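Local coordinates for LP1413 - SCCmec type IV-encoded DNA binding protein (Staphylococcus aureus, PDB 6BTC) that binds single-stranded DNA and is encoded by type IV staphylococcal cassette chromosome elements, at residues K6-L11 against T43-E48; L63-V68 against Y77-I82. All coordinates share one frame; numbering follows the deposited sequence.

Contact 1 of 2, residues K6-L11 against T43-E48; sequences KQQEKL and TNDQRE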
loop_
_atom_site.group_PDB
_atom_site.type_symbol
_atom_site.label_atom_id
_atom_site.label_comp_id
_atom_site.label_asym_id
_atom_site.label_seq_id
_atom_site.Cartn_x
_atom_site.Cartn_y
_atom_site.Cartn_z
ATOM N N LYS A 6 1.255 12.169 -13.014
ATOM C CA LYS A 6 2.595 12.095 -12.429
ATOM C C LYS A 6 2.536 12.084 -10.906
ATOM O O LYS A 6 3.338 11.407 -10.252
ATOM C CB LYS A 6 3.450 13.271 -12.908
ATOM C CG LYS A 6 3.873 13.226 -14.376
ATOM C CD LYS A 6 4.947 12.178 -14.635
ATOM C CE LYS A 6 5.875 12.605 -15.764
ATOM N NZ LYS A 6 6.875 11.554 -16.101
ATOM N N GLN A 7 1.591 12.826 -10.328
ATOM C CA GLN A 7 1.502 12.939 -8.877
ATOM C C GLN A 7 1.112 11.610 -8.235
ATOM O O GLN A 7 1.642 11.243 -7.178
ATOM C CB GLN A 7 0.485 14.019 -8.503
ATOM C CG GLN A 7 0.691 15.365 -9.198
ATOM C CD GLN A 7 -0.590 16.185 -9.264
ATOM O OE1 GLN A 7 -1.601 15.738 -9.815
ATOM N NE2 GLN A 7 -0.553 17.388 -8.697
ATOM N N GLN A 8 0.172 10.883 -8.844
ATOM C CA GLN A 8 -0.264 9.615 -8.268
ATOM C C GLN A 8 0.778 8.527 -8.479
ATOM O O GLN A 8 0.992 7.692 -7.598
ATOM C CB GLN A 8 -1.607 9.205 -8.861
ATOM C CG GLN A 8 -2.747 10.104 -8.432
ATOM C CD GLN A 8 -3.995 9.890 -9.261
ATOM O OE1 GLN A 8 -3.999 9.097 -10.205
ATOM N NE2 GLN A 8 -5.065 10.600 -8.913
ATOM N N GLU A 9 1.457 8.535 -9.627
ATOM C CA GLU A 9 2.550 7.595 -9.834
ATOM C C GLU A 9 3.587 7.713 -8.729
ATOM O O GLU A 9 4.132 6.702 -8.272
ATOM C CB GLU A 9 3.213 7.827 -11.192
ATOM C CG GLU A 9 2.305 7.610 -12.397
ATOM C CD GLU A 9 1.965 6.145 -12.642
ATOM O OE1 GLU A 9 2.749 5.260 -12.222
ATOM O OE2 GLU A 9 0.904 5.887 -13.263
ATOM N N LYS A 10 3.883 8.941 -8.293
ATOM C CA LYS A 10 4.926 9.141 -7.290
ATOM C C LYS A 10 4.480 8.617 -5.934
ATOM O O LYS A 10 5.230 7.910 -5.257
ATOM C CB LYS A 10 5.303 10.623 -7.194
ATOM C CG LYS A 10 6.179 11.125 -8.339
ATOM C CD LYS A 10 6.567 12.592 -8.152
ATOM C CE LYS A 10 7.337 13.137 -9.350
ATOM N NZ LYS A 10 7.654 14.588 -9.207
ATOM N N LEU A 11 3.268 8.970 -5.513
ATOM C CA LEU A 11 2.753 8.458 -4.254
ATOM C C LEU A 11 2.631 6.933 -4.282
ATOM O O LEU A 11 2.972 6.263 -3.302
ATOM C CB LEU A 11 1.403 9.106 -3.941
ATOM C CG LEU A 11 0.647 8.515 -2.748
ATOM C CD1 LEU A 11 1.477 8.617 -1.480
ATOM C CD2 LEU A 11 -0.679 9.194 -2.535
ATOM N N THR A 43 -6.762 15.123 -1.599
ATOM C CA THR A 43 -7.574 13.989 -1.186
ATOM C C THR A 43 -7.906 13.101 -2.378
ATOM O O THR A 43 -7.951 11.872 -2.260
ATOM C CB THR A 43 -8.845 14.490 -0.515
ATOM O OG1 THR A 43 -8.491 15.303 0.611
ATOM C CG2 THR A 43 -9.705 13.325 -0.056
ATOM N N ASN A 44 -8.125 13.707 -3.541
ATOM C CA ASN A 44 -8.465 12.923 -4.719
ATOM C C ASN A 44 -7.322 11.992 -5.098
ATOM O O ASN A 44 -7.545 10.817 -5.412
ATOM C CB ASN A 44 -8.810 13.851 -5.884
ATOM C CG ASN A 44 -9.762 13.215 -6.866
ATOM O OD1 ASN A 44 -9.341 12.578 -7.835
ATOM N ND2 ASN A 44 -11.060 13.375 -6.615
ATOM N N ASP A 45 -6.090 12.507 -5.086
ATOM C CA ASP A 45 -4.937 11.680 -5.424
ATOM C C ASP A 45 -4.660 10.633 -4.350
ATOM O O ASP A 45 -4.123 9.564 -4.656
ATOM C CB ASP A 45 -3.714 12.568 -5.646
ATOM C CG ASP A 45 -3.752 13.296 -6.983
ATOM O OD1 ASP A 45 -4.599 12.950 -7.832
ATOM O OD2 ASP A 45 -2.931 14.212 -7.187
ATOM N N GLN A 46 -5.031 10.911 -3.099
ATOM C CA GLN A 46 -4.836 9.935 -2.033
ATOM C C GLN A 46 -5.749 8.736 -2.234
ATOM O O GLN A 46 -5.311 7.583 -2.132
ATOM C CB GLN A 46 -5.085 10.578 -0.662
ATOM C CG GLN A 46 -4.007 11.561 -0.232
ATOM C CD GLN A 46 -4.232 12.128 1.160
ATOM O OE1 GLN A 46 -5.341 12.091 1.691
ATOM N NE2 GLN A 46 -3.171 12.655 1.758
ATOM N N ARG A 47 -7.022 8.991 -2.549
ATOM C CA ARG A 47 -7.990 7.907 -2.667
ATOM C C ARG A 47 -7.760 7.082 -3.928
ATOM O O ARG A 47 -7.909 5.856 -3.905
ATOM C CB ARG A 47 -9.401 8.479 -2.634
ATOM C CG ARG A 47 -9.770 9.018 -1.262
ATOM C CD ARG A 47 -11.046 9.842 -1.284
ATOM N NE ARG A 47 -11.439 10.246 0.064
ATOM C CZ ARG A 47 -12.319 11.203 0.336
ATOM N NH1 ARG A 47 -12.907 11.875 -0.647
ATOM N NH2 ARG A 47 -12.607 11.496 1.599
ATOM N N GLU A 48 -7.387 7.721 -5.036
ATOM C CA GLU A 48 -7.065 6.951 -6.234
ATOM C C GLU A 48 -5.923 5.974 -5.963
ATOM O O GLU A 48 -5.984 4.804 -6.355
ATOM C CB GLU A 48 -6.708 7.888 -7.393
ATOM C CG GLU A 48 -6.236 7.171 -8.669
ATOM C CD GLU A 48 -7.252 6.163 -9.206
ATOM O OE1 GLU A 48 -8.439 6.255 -8.823
ATOM O OE2 GLU A 48 -6.862 5.281 -10.008
#
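Gln8 and Asp45 meet where the first turns of helices 6-21 and 43-59 pass each other. The two helical segments run in the same general direction, crossing at -52° with 9.6 Å between their axes, and their backbones come nearest at this pair, where CA of Gln8 is 5.8 Å from CA of Asp45. The helix order is consistent with a winged-helix domain, in which helix 6-21 packs beside helix 43-59.

Packing is closest where Gln8 lies between Asp45 and Glu48. A hydrogen bond joins NE2 of Gln8 to OD1 of Asp45 at 2.6 Å. It is short but bent, 138° at the hydrogen: the donor approaches from above the carboxylate plane and the oxygen lies tilted from the amide plane, the two flat groups standing almost perpendicular. Gln8 spans the gap as an extended chain. Its OE1 sits 3.3 Å from CG of Glu48 and its NE2 is 3.5 Å from CB of the same residue, so the amide rests against methylene groups. A bend at chi2 (57°) carries the Glu48 carboxylate away from helix 6-21.

On the inner side, buried Leu11 approaches less closely, with CD2 4.1 Å from the carbonyl O of Asp45 and 4.3 Å from CA of Gln46, but is enclosed by Tyr30, Tyr37, Cys41 and Val49. On the looser outer side, exposed Gln7 lies at the margin, its CB 3.7 Å from OD2 of Asp45.

Asp45 lies at the start of helix 43-59, where its backbone N is bonded to Ser42 OG. A carboxylate there would probably be stabilised by the helix dipole. The result is a polar clasp between a neutral amide and a carboxylate, beside a buried leucine that packs on the backbone of helix 43-59.

Contact 2 of 2, residues L63-V68 against Y77-I82; sequences LPFKIV and YQKIGI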
loop_
_atom_site.group_PDB
_atom_site.type_symbol
_atom_site.label_atom_id
_atom_site.label_comp_id
_atom_site.label_asym_id
_atom_site.label_seq_id
_atom_site.Cartn_x
_atom_site.Cartn_y
_atom_site.Cartn_z
ATOM N N LEU A 63 2.918 -11.884 -3.570
ATOM C CA LEU A 63 3.343 -10.762 -2.744
ATOM C C LEU A 63 3.402 -11.178 -1.277
ATOM O O LEU A 63 2.584 -11.975 -0.820
ATOM C CB LEU A 63 2.387 -9.581 -2.886
ATOM C CG LEU A 63 2.314 -8.886 -4.249
ATOM C CD1 LEU A 63 1.363 -7.706 -4.149
ATOM C CD2 LEU A 63 3.678 -8.437 -4.711
ATOM N N PRO A 64 4.339 -10.633 -0.513
ATOM C CA PRO A 64 4.497 -11.040 0.889
ATOM C C PRO A 64 3.561 -10.283 1.826
ATOM O O PRO A 64 3.995 -9.667 2.803
ATOM C CB PRO A 64 5.965 -10.707 1.157
ATOM C CG PRO A 64 6.207 -9.492 0.339
ATOM C CD PRO A 64 5.377 -9.664 -0.915
ATOM N N PHE A 65 2.265 -10.346 1.532
ATOM C CA PHE A 65 1.254 -9.649 2.312
ATOM C C PHE A 65 0.004 -10.506 2.374
ATOM O O PHE A 65 -0.265 -11.293 1.474
ATOM C CB PHE A 65 0.866 -8.284 1.711
ATOM C CG PHE A 65 2.031 -7.387 1.401
ATOM C CD1 PHE A 65 2.654 -6.671 2.396
ATOM C CD2 PHE A 65 2.467 -7.229 0.105
ATOM C CE1 PHE A 65 3.724 -5.817 2.106
ATOM C CE2 PHE A 65 3.529 -6.382 -0.194
ATOM C CZ PHE A 65 4.157 -5.675 0.818
ATOM N N LYS A 66 -0.773 -10.326 3.432
ATOM C CA LYS A 66 -2.113 -10.871 3.475
ATOM C C LYS A 66 -2.992 -9.944 4.299
ATOM O O LYS A 66 -2.507 -9.095 5.052
ATOM C CB LYS A 66 -2.124 -12.289 4.051
ATOM C CG LYS A 66 -1.833 -12.371 5.527
ATOM C CD LYS A 66 -1.639 -13.821 5.964
ATOM C CE LYS A 66 -1.315 -13.933 7.455
ATOM N NZ LYS A 66 -1.016 -15.350 7.855
ATOM N N ILE A 67 -4.296 -10.124 4.144
ATOM C CA ILE A 67 -5.292 -9.368 4.889
ATOM C C ILE A 67 -5.611 -10.133 6.161
ATOM O O ILE A 67 -5.841 -11.349 6.118
ATOM C CB ILE A 67 -6.559 -9.157 4.039
ATOM C CG1 ILE A 67 -6.219 -8.398 2.758
ATOM C CG2 ILE A 67 -7.624 -8.418 4.833
ATOM C CD1 ILE A 67 -7.382 -8.289 1.787
ATOM N N VAL A 68 -5.640 -9.432 7.295
ATOM C CA VAL A 68 -5.822 -10.078 8.592
ATOM C C VAL A 68 -7.042 -9.577 9.342
ATOM O O VAL A 68 -7.424 -10.193 10.347
ATOM C CB VAL A 68 -4.565 -9.933 9.483
ATOM C CG1 VAL A 68 -3.421 -10.715 8.895
ATOM C CG2 VAL A 68 -4.170 -8.484 9.652
ATOM N N TYR A 77 -3.555 -5.015 6.814
ATOM C CA TYR A 77 -2.637 -5.930 6.160
ATOM C C TYR A 77 -1.546 -6.386 7.127
ATOM O O TYR A 77 -1.323 -5.791 8.185
ATOM C CB TYR A 77 -1.993 -5.276 4.938
ATOM C CG TYR A 77 -2.990 -4.737 3.935
ATOM C CD1 TYR A 77 -3.618 -5.579 3.025
ATOM C CD2 TYR A 77 -3.291 -3.381 3.889
ATOM C CE1 TYR A 77 -4.521 -5.088 2.108
ATOM C CE2 TYR A 77 -4.196 -2.882 2.973
ATOM C CZ TYR A 77 -4.807 -3.737 2.088
ATOM O OH TYR A 77 -5.709 -3.242 1.177
ATOM N N GLN A 78 -0.870 -7.467 6.745
ATOM C CA GLN A 78 0.280 -7.964 7.478
ATOM C C GLN A 78 1.347 -8.381 6.488
ATOM O O GLN A 78 1.055 -9.093 5.522
ATOM C CB GLN A 78 -0.090 -9.152 8.372
ATOM C CG GLN A 78 1.103 -9.728 9.121
ATOM C CD GLN A 78 0.703 -10.810 10.097
ATOM O OE1 GLN A 78 -0.076 -11.707 9.777
ATOM N NE2 GLN A 78 1.224 -10.721 11.305
ATOM N N LYS A 79 2.561 -7.880 6.699
ATOM C CA LYS A 79 3.734 -8.384 6.003
ATOM C C LYS A 79 4.071 -9.781 6.528
ATOM O O LYS A 79 4.173 -9.991 7.740
ATOM C CB LYS A 79 4.899 -7.430 6.216
ATOM C CG LYS A 79 6.219 -7.846 5.608
ATOM C CD LYS A 79 6.304 -7.479 4.148
ATOM C CE LYS A 79 7.574 -8.006 3.543
ATOM N NZ LYS A 79 8.772 -7.375 4.145
ATOM N N ILE A 80 4.229 -10.740 5.620
ATOM C CA ILE A 80 4.484 -12.120 5.999
ATOM C C ILE A 80 5.822 -12.539 5.422
ATOM O O ILE A 80 6.432 -11.840 4.615
ATOM C CB ILE A 80 3.368 -13.083 5.546
ATOM C CG1 ILE A 80 3.298 -13.157 4.018
ATOM C CG2 ILE A 80 2.028 -12.628 6.109
ATOM C CD1 ILE A 80 2.358 -14.237 3.507
ATOM N N GLY A 81 6.258 -13.715 5.829
ATOM C CA GLY A 81 7.596 -14.141 5.523
ATOM C C GLY A 81 7.744 -14.607 4.091
ATOM O O GLY A 81 6.848 -15.210 3.496
ATOM N N ILE A 82 8.938 -14.357 3.571
ATOM C CA ILE A 82 9.218 -14.473 2.150
ATOM C C ILE A 82 9.971 -15.755 1.782
ATOM O O ILE A 82 9.871 -16.209 0.630
ATOM C CB ILE A 82 10.000 -13.210 1.712
ATOM C CG1 ILE A 82 11.362 -13.128 2.399
ATOM C CG2 ILE A 82 9.217 -11.951 2.118
ATOM C CD1 ILE A 82 12.205 -11.902 1.999
#
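Lys66 and Gln78 face each other as the hydrogen-bonded pair of an antiparallel hairpin, with Lys66 N to Gln78 O at 3.0 Å and Gln78 N to Lys66 O at 2.9 Å. This hairpin of strands 65-71 and 74-79 probably corresponds to the wing of a winged-helix domain. Beyond the regular strand pairing a third bond, nearly straight, runs from Ile80 N to Pro64 O at 3.0 Å, its donor standing above the carbonyl plane; Pro64 itself centres an inverse gamma turn.

Lys66 and Gln78 share one face and lie side by side. CG of Lys66 takes the position between backbone N and carbonyl carbon (chi1 70°), and the otherwise extended chain brings CE to 3.4 Å from OE1 of Gln78 and 3.8 Å from CG2 of Ile80. Val68 CG1 comes across the glutamine, while Gln78 NE2 is bonded to Gly25 O.

On the other face, Ile67 and Tyr77 point the same way, with CG1 of the isoleucine 3.8 Å from CE1 of the ring. Lys79 is bent at chi2 (83°) and again at chi4, so that the methylenes cross Phe65 and Pro64 before NZ turns to the Phe20 and Gln22 carbonyls: CD is 3.7 Å from Phe65 CE1, and CE is 3.8 Å from Pro64 CG. Phe65 makes an edge-to-face pair with Phe20, and with Tyr77 it packs on helix 43-59.

The buried lysine is therefore amphipathic in its use: methylenes line the apolar face, and the ammonium, probably charged, is satisfied by carbonyls around the C-terminal end of helix 6-21, pinning the hairpin to that helix.

Contacts 1 and 2 lie on opposite sides of the chain's centre, their centres 23 Å apart and their nearest atoms about 11 Å from one another. They occur in series along the chain, yet the same two helices connect them. Helices 6-21 and 43-59 begin together at contact 1; toward their far ends both support the hairpin of contact 2, Phe20 from the former and Ile57 from the latter meeting Phe65. The order of helices and strands, ending in this hairpin, is consistent with a winged-helix fold, in which strands 65-71 and 74-79 form the wing. Neither contact includes bound DNA, so the binding surface cannot be placed from them.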